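Cyanophage-like gp41-1 intein (Metagenome, PDB 6QAZ) probably excises itself from a precursor protein and joins the flanking segments by protein splicing. Local coordinates at residues A[18-23]-A[107-112]; A[28-33]-A[118-123]; A[34-39]-A[111-116]. All coordinates share one frame; numbering follows the deposited sequence. Where two conformers were deposited one is given.

Contact 1. Residues A[18-23]-A[107-112]; sequences KEISNI and ELIDIE
I20, I109 and I111 form a small apolar cluster in which one isoleucine from a tight turn is received between two from a strand. The case illustrates how a chain without helices can tuck the isoleucines of a turn into its interior: the backbones stay well apart, S21 and I109 having their CA atoms 6.8 Å from each other, and methyl groups bridge the distance. The two branches of I20 serve different partners. Its CG2 branch meets CG2 of I109 at 3.7 Å, the closest approach in the contact; I109 is modelled in two conformers, so its details are less certain. The longer branch goes the other way along the strand, where I20 CD1 lies 4.1 Å from I111 CD1. That reach follows from an extended side chain, with CG1 of I20 opposite the backbone N (chi1 -161°) and CD1 continuing straight on (chi2 175°). In both pairs the side chains slant across each other, and neither runs alongside its partner.

I111 is used twice, since its CD1 also approaches CG2 of I23 at 4.3 Å, so this one methyl group touches residues at both ends of the turn. The turn itself is a short 3-10 segment, closed by the bonds from N22 N to E19 O, 2.8 Å, and from I23 N to I20 O, 3.1 Å; it brings I20 and I23 round to the same strand. Strand 93-113 passes along one side of the cluster and is paired through I109 with L5 of strand 5-6. F119 of strand 118-121 touches both I20 and I111, while I23 packs on V11 and T13 of strand 10-13 and on V38 of strand 34-41, so that four further strands border this part of the all-beta Hint-type intein fold.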
loop_
_atom_site.group_PDB
_atom_site.type_symbol
_atom_site.label_atom_id
_atom_site.label_comp_id
_atom_site.label_asym_id
_atom_site.label_seq_id
_atom_site.Cartn_x
_atom_site.Cartn_y
_atom_site.Cartn_z
ATOM N N LYS A 18 5.599 9.755 -7.118
ATOM C CA LYS A 18 6.945 9.369 -6.686
ATOM C C LYS A 18 6.971 7.880 -6.376
ATOM O O LYS A 18 5.994 7.351 -5.844
ATOM C CB LYS A 18 7.379 10.128 -5.423
ATOM C CG LYS A 18 7.553 11.620 -5.596
ATOM C CD LYS A 18 8.211 12.286 -4.405
ATOM C CE LYS A 18 8.289 13.792 -4.543
ATOM N NZ LYS A 18 9.067 14.416 -3.453
ATOM N N GLU A 19 8.086 7.228 -6.653
ATOM C CA GLU A 19 8.286 5.874 -6.138
ATOM C C GLU A 19 8.525 5.967 -4.642
ATOM O O GLU A 19 9.212 6.880 -4.135
ATOM C CB GLU A 19 9.445 5.166 -6.822
ATOM C CG GLU A 19 9.120 4.841 -8.281
ATOM C CD GLU A 19 10.225 4.082 -9.033
ATOM O OE1 GLU A 19 11.342 3.924 -8.493
ATOM O OE2 GLU A 19 9.967 3.586 -10.137
ATOM N N ILE A 20 7.969 5.020 -3.896
ATOM C CA ILE A 20 8.008 5.110 -2.435
ATOM C C ILE A 20 9.450 5.043 -1.928
ATOM O O ILE A 20 9.731 5.605 -0.859
ATOM C CB ILE A 20 7.073 4.072 -1.811
ATOM C CG1 ILE A 20 6.742 4.423 -0.368
ATOM C CG2 ILE A 20 7.582 2.669 -1.996
ATOM C CD1 ILE A 20 5.739 3.524 0.270
ATOM N N SER A 21 10.351 4.387 -2.645
ATOM C CA SER A 21 11.772 4.375 -2.271
ATOM C C SER A 21 12.385 5.769 -2.252
ATOM O O SER A 21 13.448 5.923 -1.662
ATOM C CB SER A 21 12.545 3.501 -3.246
ATOM O OG SER A 21 12.481 4.075 -4.556
ATOM N N ASN A 22 11.763 6.751 -2.893
ATOM C CA ASN A 22 12.285 8.119 -2.951
ATOM C C ASN A 22 11.568 9.031 -1.941
ATOM O O ASN A 22 11.936 10.194 -1.866
ATOM C CB ASN A 22 12.176 8.653 -4.369
ATOM C CG ASN A 22 13.045 7.912 -5.354
ATOM O OD1 ASN A 22 14.121 7.429 -4.991
ATOM N ND2 ASN A 22 12.608 7.779 -6.600
ATOM N N ILE A 23 10.583 8.542 -1.225
ATOM C CA ILE A 23 9.825 9.365 -0.258
ATOM C C ILE A 23 10.726 9.677 0.938
ATOM O O ILE A 23 11.515 8.839 1.393
ATOM C CB ILE A 23 8.544 8.630 0.137
ATOM C CG1 ILE A 23 7.514 8.703 -0.981
ATOM C CG2 ILE A 23 7.989 9.107 1.484
ATOM C CD1 ILE A 23 6.869 10.049 -1.151
ATOM N N GLU A 107 13.893 -6.457 -1.072
ATOM C CA GLU A 107 13.884 -5.239 -0.252
ATOM C C GLU A 107 12.524 -4.551 -0.397
ATOM O O GLU A 107 11.972 -4.458 -1.500
ATOM C CB GLU A 107 14.982 -4.296 -0.722
ATOM C CG GLU A 107 16.382 -4.829 -0.554
ATOM C CD GLU A 107 16.845 -5.058 0.868
ATOM O OE1 GLU A 107 16.340 -4.396 1.781
ATOM O OE2 GLU A 107 17.830 -5.804 1.041
ATOM N N LEU A 108 12.012 -4.087 0.718
ATOM C CA LEU A 108 10.725 -3.395 0.786
ATOM C C LEU A 108 10.865 -2.182 1.681
ATOM O O LEU A 108 11.751 -2.124 2.565
ATOM C CB LEU A 108 9.663 -4.343 1.336
ATOM C CG LEU A 108 9.388 -5.649 0.579
ATOM C CD1 LEU A 108 8.402 -6.460 1.382
ATOM C CD2 LEU A 108 8.852 -5.420 -0.797
ATOM N N ILE A 109 9.952 -1.238 1.525
ATOM C CA ILE A 109 10.077 -0.156 2.487
ATOM C C ILE A 109 8.737 0.227 3.068
ATOM O O ILE A 109 7.639 -0.142 2.664
ATOM C CB ILE A 109 10.742 0.980 1.748
ATOM C CG1 ILE A 109 11.220 2.103 2.660
ATOM C CG2 ILE A 109 9.764 1.462 0.701
ATOM C CD1 ILE A 109 12.044 1.676 3.832
ATOM N N ASP A 110 8.921 0.879 4.196
ATOM C CA ASP A 110 7.848 1.093 5.167
ATOM C C ASP A 110 7.882 2.546 5.602
ATOM O O ASP A 110 8.931 2.992 6.075
ATOM C CB ASP A 110 8.132 0.174 6.328
ATOM C CG ASP A 110 7.031 0.094 7.327
ATOM O OD1 ASP A 110 5.925 0.611 7.102
ATOM O OD2 ASP A 110 7.322 -0.548 8.384
ATOM N N ILE A 111 6.763 3.242 5.497
ATOM C CA ILE A 111 6.635 4.624 5.944
ATOM C C ILE A 111 5.465 4.747 6.910
ATOM O O ILE A 111 4.574 3.915 6.915
ATOM C CB ILE A 111 6.481 5.597 4.754
ATOM C CG1 ILE A 111 5.118 5.510 4.064
ATOM C CG2 ILE A 111 7.605 5.411 3.751
ATOM C CD1 ILE A 111 4.922 6.511 2.941
ATOM N N GLU A 112 5.467 5.799 7.690
ATOM C CA GLU A 112 4.347 6.186 8.553
ATOM C C GLU A 112 3.831 7.535 8.085
ATOM O O GLU A 112 4.655 8.457 7.877
ATOM C CB GLU A 112 4.807 6.326 10.001
ATOM C CG GLU A 112 3.688 6.649 10.939
ATOM C CD GLU A 112 2.753 5.493 11.128
ATOM O OE1 GLU A 112 3.106 4.304 10.868
ATOM O OE2 GLU A 112 1.600 5.822 11.623
#

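Contact 2. Residues A[28-33]-A[118-123]; sequences LVLSNT and LFYAND
L30 and Y120 join two strands that run almost square to each other, at 86°, yet still share a good backbone hydrogen bond. Y120 N donates to L30 O at 2.9 Å, nearly straight at 167° and in the carbonyl plane. The same oxygen accepts from a water, which also donates to Y120 O at 2.7 Å, and it takes a CA-H...O contact from F119 CA at 3.3 Å. One carbonyl oxygen thus gathers an N-H, a water and a weak CA-H...O contact where the strands cross. In this all-beta Hint-type intein fold the crossing joins strand 28-31, of the large curled antiparallel sheet, to strand 118-121, of the two-stranded sheet 118-121/124-127.

Beyond the crossing, Y120 lays its ring obliquely along the chain, with CE2 3.5 Å from S31 C; its hydroxyl is bonded to E91. On the buried side V29 CG2 slants against F119 CB at 3.7 Å, as the phenyl group turns away from it (chi1 55°). S31 and T33 form an ST turn, in which T33 N donates to S31 OG, though both residues are modelled in two conformers. N32 OD1 comes within 3.6 Å of L118 CD1, while its hydrogen-bond partner is N116 ND2.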
loop_
_atom_site.group_PDB
_atom_site.type_symbol
_atom_site.label_atom_id
_atom_site.label_comp_id
_atom_site.label_asym_id
_atom_site.label_seq_id
_atom_site.Cartn_x
_atom_site.Cartn_y
_atom_site.Cartn_z
ATOM N N LEU A 28 4.279 14.820 1.389
ATOM C CA LEU A 28 2.823 14.687 1.513
ATOM C C LEU A 28 2.340 13.652 0.497
ATOM O O LEU A 28 2.742 13.752 -0.672
ATOM C CB LEU A 28 2.183 16.048 1.255
ATOM C CG LEU A 28 2.330 17.065 2.391
ATOM C CD1 LEU A 28 2.040 18.454 1.897
ATOM C CD2 LEU A 28 1.434 16.716 3.575
ATOM N N VAL A 29 1.520 12.701 0.939
ATOM C CA VAL A 29 1.017 11.632 0.054
ATOM C C VAL A 29 -0.490 11.609 0.082
ATOM O O VAL A 29 -1.117 11.719 1.153
ATOM C CB VAL A 29 1.631 10.274 0.391
ATOM C CG1 VAL A 29 3.114 10.262 0.058
ATOM C CG2 VAL A 29 1.374 9.825 1.812
ATOM N N LEU A 30 -1.090 11.423 -1.084
ATOM C CA LEU A 30 -2.548 11.529 -1.217
ATOM C C LEU A 30 -3.226 10.287 -0.661
ATOM O O LEU A 30 -2.841 9.159 -0.985
ATOM C CB LEU A 30 -2.918 11.701 -2.687
ATOM C CG LEU A 30 -4.403 11.915 -2.944
ATOM C CD1 LEU A 30 -4.904 13.223 -2.356
ATOM C CD2 LEU A 30 -4.689 11.860 -4.430
ATOM N N SER A 31 -4.256 10.527 0.134
ATOM C CA SER A 31 -5.173 9.522 0.666
ATOM C C SER A 31 -6.587 9.810 0.182
ATOM O O SER A 31 -6.813 10.747 -0.591
ATOM C CB SER A 31 -5.110 9.538 2.178
ATOM O OG SER A 31 -5.908 10.563 2.704
ATOM N N ASN A 32 -7.530 9.057 0.703
ATOM C CA ASN A 32 -8.966 9.320 0.442
ATOM C C ASN A 32 -9.452 10.595 1.118
ATOM O O ASN A 32 -10.528 11.055 0.749
ATOM C CB ASN A 32 -9.812 8.116 0.876
ATOM C CG ASN A 32 -9.632 7.741 2.322
ATOM O OD1 ASN A 32 -8.521 7.682 2.825
ATOM N ND2 ASN A 32 -10.726 7.483 2.991
ATOM N N THR A 33 -8.726 11.044 2.138
ATOM C CA THR A 33 -8.987 12.238 2.965
ATOM C C THR A 33 -7.885 13.266 2.769
ATOM O O THR A 33 -7.406 13.759 3.708
ATOM C CB THR A 33 -8.925 11.923 4.485
ATOM O OG1 THR A 33 -7.618 11.384 4.681
ATOM C CG2 THR A 33 -9.997 10.966 4.946
ATOM N N LEU A 118 -3.563 6.341 5.877
ATOM C CA LEU A 118 -3.760 5.711 4.566
ATOM C C LEU A 118 -3.078 6.525 3.469
ATOM O O LEU A 118 -2.824 7.743 3.618
ATOM C CB LEU A 118 -5.252 5.572 4.236
ATOM C CG LEU A 118 -6.130 4.930 5.315
ATOM C CD1 LEU A 118 -7.559 4.798 4.816
ATOM C CD2 LEU A 118 -5.579 3.591 5.754
ATOM N N PHE A 119 -2.867 5.886 2.337
ATOM C CA PHE A 119 -2.462 6.584 1.122
ATOM C C PHE A 119 -2.762 5.686 -0.066
ATOM O O PHE A 119 -2.794 4.451 0.050
ATOM C CB PHE A 119 -0.990 7.026 1.134
ATOM C CG PHE A 119 0.042 5.958 1.396
ATOM C CD1 PHE A 119 0.565 5.177 0.393
ATOM C CD2 PHE A 119 0.517 5.777 2.657
ATOM C CE1 PHE A 119 1.534 4.233 0.651
ATOM C CE2 PHE A 119 1.516 4.861 2.903
ATOM C CZ PHE A 119 1.993 4.047 1.906
ATOM N N TYR A 120 -2.945 6.298 -1.226
ATOM C CA TYR A 120 -3.065 5.530 -2.465
ATOM C C TYR A 120 -1.680 5.098 -2.945
ATOM O O TYR A 120 -0.742 5.892 -3.043
ATOM C CB TYR A 120 -3.745 6.381 -3.544
ATOM C CG TYR A 120 -5.238 6.563 -3.315
ATOM C CD1 TYR A 120 -6.108 5.499 -3.444
ATOM C CD2 TYR A 120 -5.797 7.781 -2.949
ATOM C CE1 TYR A 120 -7.470 5.608 -3.246
ATOM C CE2 TYR A 120 -7.183 7.910 -2.754
ATOM C CZ TYR A 120 -8.008 6.812 -2.902
ATOM O OH TYR A 120 -9.384 6.864 -2.736
ATOM N N ALA A 121 -1.572 3.830 -3.273
ATOM C CA ALA A 121 -0.326 3.178 -3.703
ATOM C C ALA A 121 -0.661 2.458 -4.997
ATOM O O ALA A 121 -1.512 1.554 -4.984
ATOM C CB ALA A 121 0.154 2.247 -2.621
ATOM N N ASN A 122 -0.088 2.887 -6.104
ATOM C CA ASN A 122 -0.541 2.386 -7.437
ATOM C C ASN A 122 -2.061 2.538 -7.574
ATOM O O ASN A 122 -2.725 1.687 -8.183
ATOM C CB ASN A 122 -0.101 0.965 -7.681
ATOM C CG ASN A 122 1.385 0.779 -7.610
ATOM O OD1 ASN A 122 2.169 1.712 -7.782
ATOM N ND2 ASN A 122 1.798 -0.427 -7.387
ATOM N N ASP A 123 -2.616 3.605 -7.017
ATOM C CA ASP A 123 -4.056 3.921 -7.112
ATOM C C ASP A 123 -4.928 2.964 -6.295
ATOM O O ASP A 123 -6.145 3.006 -6.436
ATOM C CB ASP A 123 -4.549 4.039 -8.539
ATOM C CG ASP A 123 -3.940 5.163 -9.306
ATOM O OD1 ASP A 123 -3.767 6.220 -8.718
ATOM O OD2 ASP A 123 -3.707 5.003 -10.521
HETATM O O HOH W 1 -0.543 8.548 -2.617
#

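Contact 3. Residues A[34-39]-A[111-116]; sequences GYNEVL and IEVSGN
N36 faces N116 and S114 through the first torsions of three side chains. CG of N36 stands beside its own backbone N (chi1 -67°), which sends the amide across to the loop; in S114 and N116 the first torsion sets OG and CG between backbone N and carbonyl carbon, facing back. The result is a worked example of an antiparallel pairing that ends in side-chain bonds. Its regular part is brief: V38 and V113 form a non-hydrogen-bonded pair with CA atoms 4.3 Å apart, L39 N donates to E112 O at 2.8 Å, and S114 N donates to E37 O at 2.8 Å. In the same pairing E37 N would normally seek the carbonyl of S114, but it donates to S114 OG instead, at 2.9 Å. The serine hydroxyl therefore takes over a backbone role just where the strand turns into loop.

Further along, N36 ND2 donates to N116 OD1 at 2.9 Å; the two amide planes are 72° apart, the donor lies tilted from the carbonyl plane of N116, and the bond is bent (139° at the hydrogen). ND2 also donates to L118 O, and N116 OD1 accepts from L118 N. N36 OD1 accepts from two waters, one that also bonds S114 OG and one that takes the N-H of N116. On the apolar side, V113 CG2 packs on N36 CB at 3.7 Å, and V38 CG2 touches V113 CG1 and I111 CD1, both at 4.2 Å.

Next to this junction V113 bonds H117 through its O and N128 through its N; inteins generally use a C-terminal asparagine for the cyclisation step. With both ends of its amide engaged, N36 is probably fixed in rotation, and its bonds with S114 and N116, made through amides, a hydroxyl and water, probably help to set the loop's course.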
loop_
_atom_site.group_PDB
_atom_site.type_symbol
_atom_site.label_atom_id
_atom_site.label_comp_id
_atom_site.label_asym_id
_atom_site.label_seq_id
_atom_site.Cartn_x
_atom_site.Cartn_y
_atom_site.Cartn_z
ATOM N N GLY A 34 -7.434 13.546 1.592
ATOM C CA GLY A 34 -6.425 14.594 1.399
ATOM C C GLY A 34 -5.030 14.075 1.578
ATOM O O GLY A 34 -4.794 12.855 1.593
ATOM N N TYR A 35 -4.084 14.961 1.724
ATOM C CA TYR A 35 -2.675 14.587 1.811
ATOM C C TYR A 35 -2.256 14.374 3.248
ATOM O O TYR A 35 -2.460 15.244 4.115
ATOM C CB TYR A 35 -1.799 15.677 1.207
ATOM C CG TYR A 35 -1.824 15.718 -0.307
ATOM C CD1 TYR A 35 -1.015 14.882 -1.047
ATOM C CD2 TYR A 35 -2.690 16.544 -1.016
ATOM C CE1 TYR A 35 -1.035 14.866 -2.426
ATOM C CE2 TYR A 35 -2.721 16.534 -2.415
ATOM C CZ TYR A 35 -1.885 15.683 -3.120
ATOM O OH TYR A 35 -1.839 15.619 -4.494
ATOM N N ASN A 36 -1.627 13.235 3.509
ATOM C CA ASN A 36 -1.065 12.943 4.817
ATOM C C ASN A 36 0.442 13.177 4.811
ATOM O O ASN A 36 1.116 12.865 3.809
ATOM C CB ASN A 36 -1.403 11.520 5.249
ATOM C CG ASN A 36 -2.870 11.317 5.502
ATOM O OD1 ASN A 36 -3.555 12.236 6.003
ATOM N ND2 ASN A 36 -3.403 10.149 5.181
ATOM N N GLU A 37 0.987 13.736 5.888
ATOM C CA GLU A 37 2.431 13.978 5.985
ATOM C C GLU A 37 3.144 12.672 6.287
ATOM O O GLU A 37 2.729 11.915 7.158
ATOM C CB GLU A 37 2.729 14.950 7.141
ATOM C CG GLU A 37 4.215 15.237 7.261
ATOM C CD GLU A 37 4.738 16.019 8.432
ATOM O OE1 GLU A 37 5.949 16.423 8.328
ATOM O OE2 GLU A 37 3.984 16.174 9.453
ATOM N N VAL A 38 4.278 12.470 5.633
ATOM C CA VAL A 38 5.162 11.347 5.950
ATOM C C VAL A 38 5.951 11.707 7.227
ATOM O O VAL A 38 6.749 12.655 7.223
ATOM C CB VAL A 38 6.095 11.035 4.795
ATOM C CG1 VAL A 38 7.033 9.891 5.153
ATOM C CG2 VAL A 38 5.295 10.697 3.536
ATOM N N LEU A 39 5.670 10.986 8.293
ATOM C CA LEU A 39 6.248 11.220 9.611
ATOM C C LEU A 39 7.496 10.383 9.838
ATOM O O LEU A 39 8.367 10.777 10.615
ATOM C CB LEU A 39 5.220 10.895 10.693
ATOM C CG LEU A 39 3.930 11.691 10.637
ATOM C CD1 LEU A 39 2.993 11.283 11.726
ATOM C CD2 LEU A 39 4.216 13.165 10.694
ATOM N N ILE A 111 6.763 3.242 5.497
ATOM C CA ILE A 111 6.635 4.624 5.944
ATOM C C ILE A 111 5.465 4.747 6.910
ATOM O O ILE A 111 4.574 3.915 6.915
ATOM C CB ILE A 111 6.481 5.597 4.754
ATOM C CG1 ILE A 111 5.118 5.510 4.064
ATOM C CG2 ILE A 111 7.605 5.411 3.751
ATOM C CD1 ILE A 111 4.922 6.511 2.941
ATOM N N GLU A 112 5.467 5.799 7.690
ATOM C CA GLU A 112 4.347 6.186 8.553
ATOM C C GLU A 112 3.831 7.535 8.085
ATOM O O GLU A 112 4.655 8.457 7.877
ATOM C CB GLU A 112 4.807 6.326 10.001
ATOM C CG GLU A 112 3.688 6.649 10.939
ATOM C CD GLU A 112 2.753 5.493 11.128
ATOM O OE1 GLU A 112 3.106 4.304 10.868
ATOM O OE2 GLU A 112 1.600 5.822 11.623
ATOM N N VAL A 113 2.523 7.674 7.952
ATOM C CA VAL A 113 1.925 8.939 7.553
ATOM C C VAL A 113 0.930 9.390 8.621
ATOM O O VAL A 113 0.482 8.607 9.456
ATOM C CB VAL A 113 1.300 8.893 6.145
ATOM C CG1 VAL A 113 2.284 8.272 5.145
ATOM C CG2 VAL A 113 -0.030 8.157 6.110
ATOM N N SER A 114 0.586 10.673 8.563
ATOM C CA SER A 114 -0.314 11.300 9.520
ATOM C C SER A 114 -1.771 10.953 9.226
ATOM O O SER A 114 -2.105 10.153 8.346
ATOM C CB SER A 114 -0.070 12.787 9.548
ATOM O OG SER A 114 -0.483 13.430 8.333
ATOM N N GLY A 115 -2.662 11.607 9.968
ATOM C CA GLY A 115 -4.079 11.530 9.645
ATOM C C GLY A 115 -4.615 10.131 9.840
ATOM O O GLY A 115 -4.321 9.451 10.844
ATOM N N ASN A 116 -5.346 9.668 8.836
ATOM C CA ASN A 116 -5.933 8.321 8.860
ATOM C C ASN A 116 -4.931 7.219 8.547
ATOM O O ASN A 116 -5.343 6.054 8.501
ATOM C CB ASN A 116 -7.138 8.255 7.929
ATOM C CG ASN A 116 -6.807 8.355 6.455
ATOM O OD1 ASN A 116 -5.647 8.480 6.050
ATOM N ND2 ASN A 116 -7.845 8.324 5.647
HETATM O O HOH W 2 -3.001 14.384 7.692
HETATM O O HOH W 3 -6.122 11.681 6.768
#

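In the fold
Along the chain the first segments come in the order 18-23, 28-33 and 34-39; their partners are 107-112, 118-123 and 111-116 respectively, so contact 2 spans contact 3, while the segments of contact 1 alternate with those of contact 2. Contacts 2 and 3 are closest, with centres about 9 Å apart; contact 1 lies about 13 Å from either. Contacts 1 and 3 share I111 and E112 on strand 93-113, and strand 34-41 lies beside it in the same sheet. F119 brings contact 2 against I20 and I111 of contact 1, while the backbone of N36 is bonded to that of V29, linking contacts 2 and 3. All three join early and late parts of the chain, consistent with an interface between the two pieces of the naturally split intein.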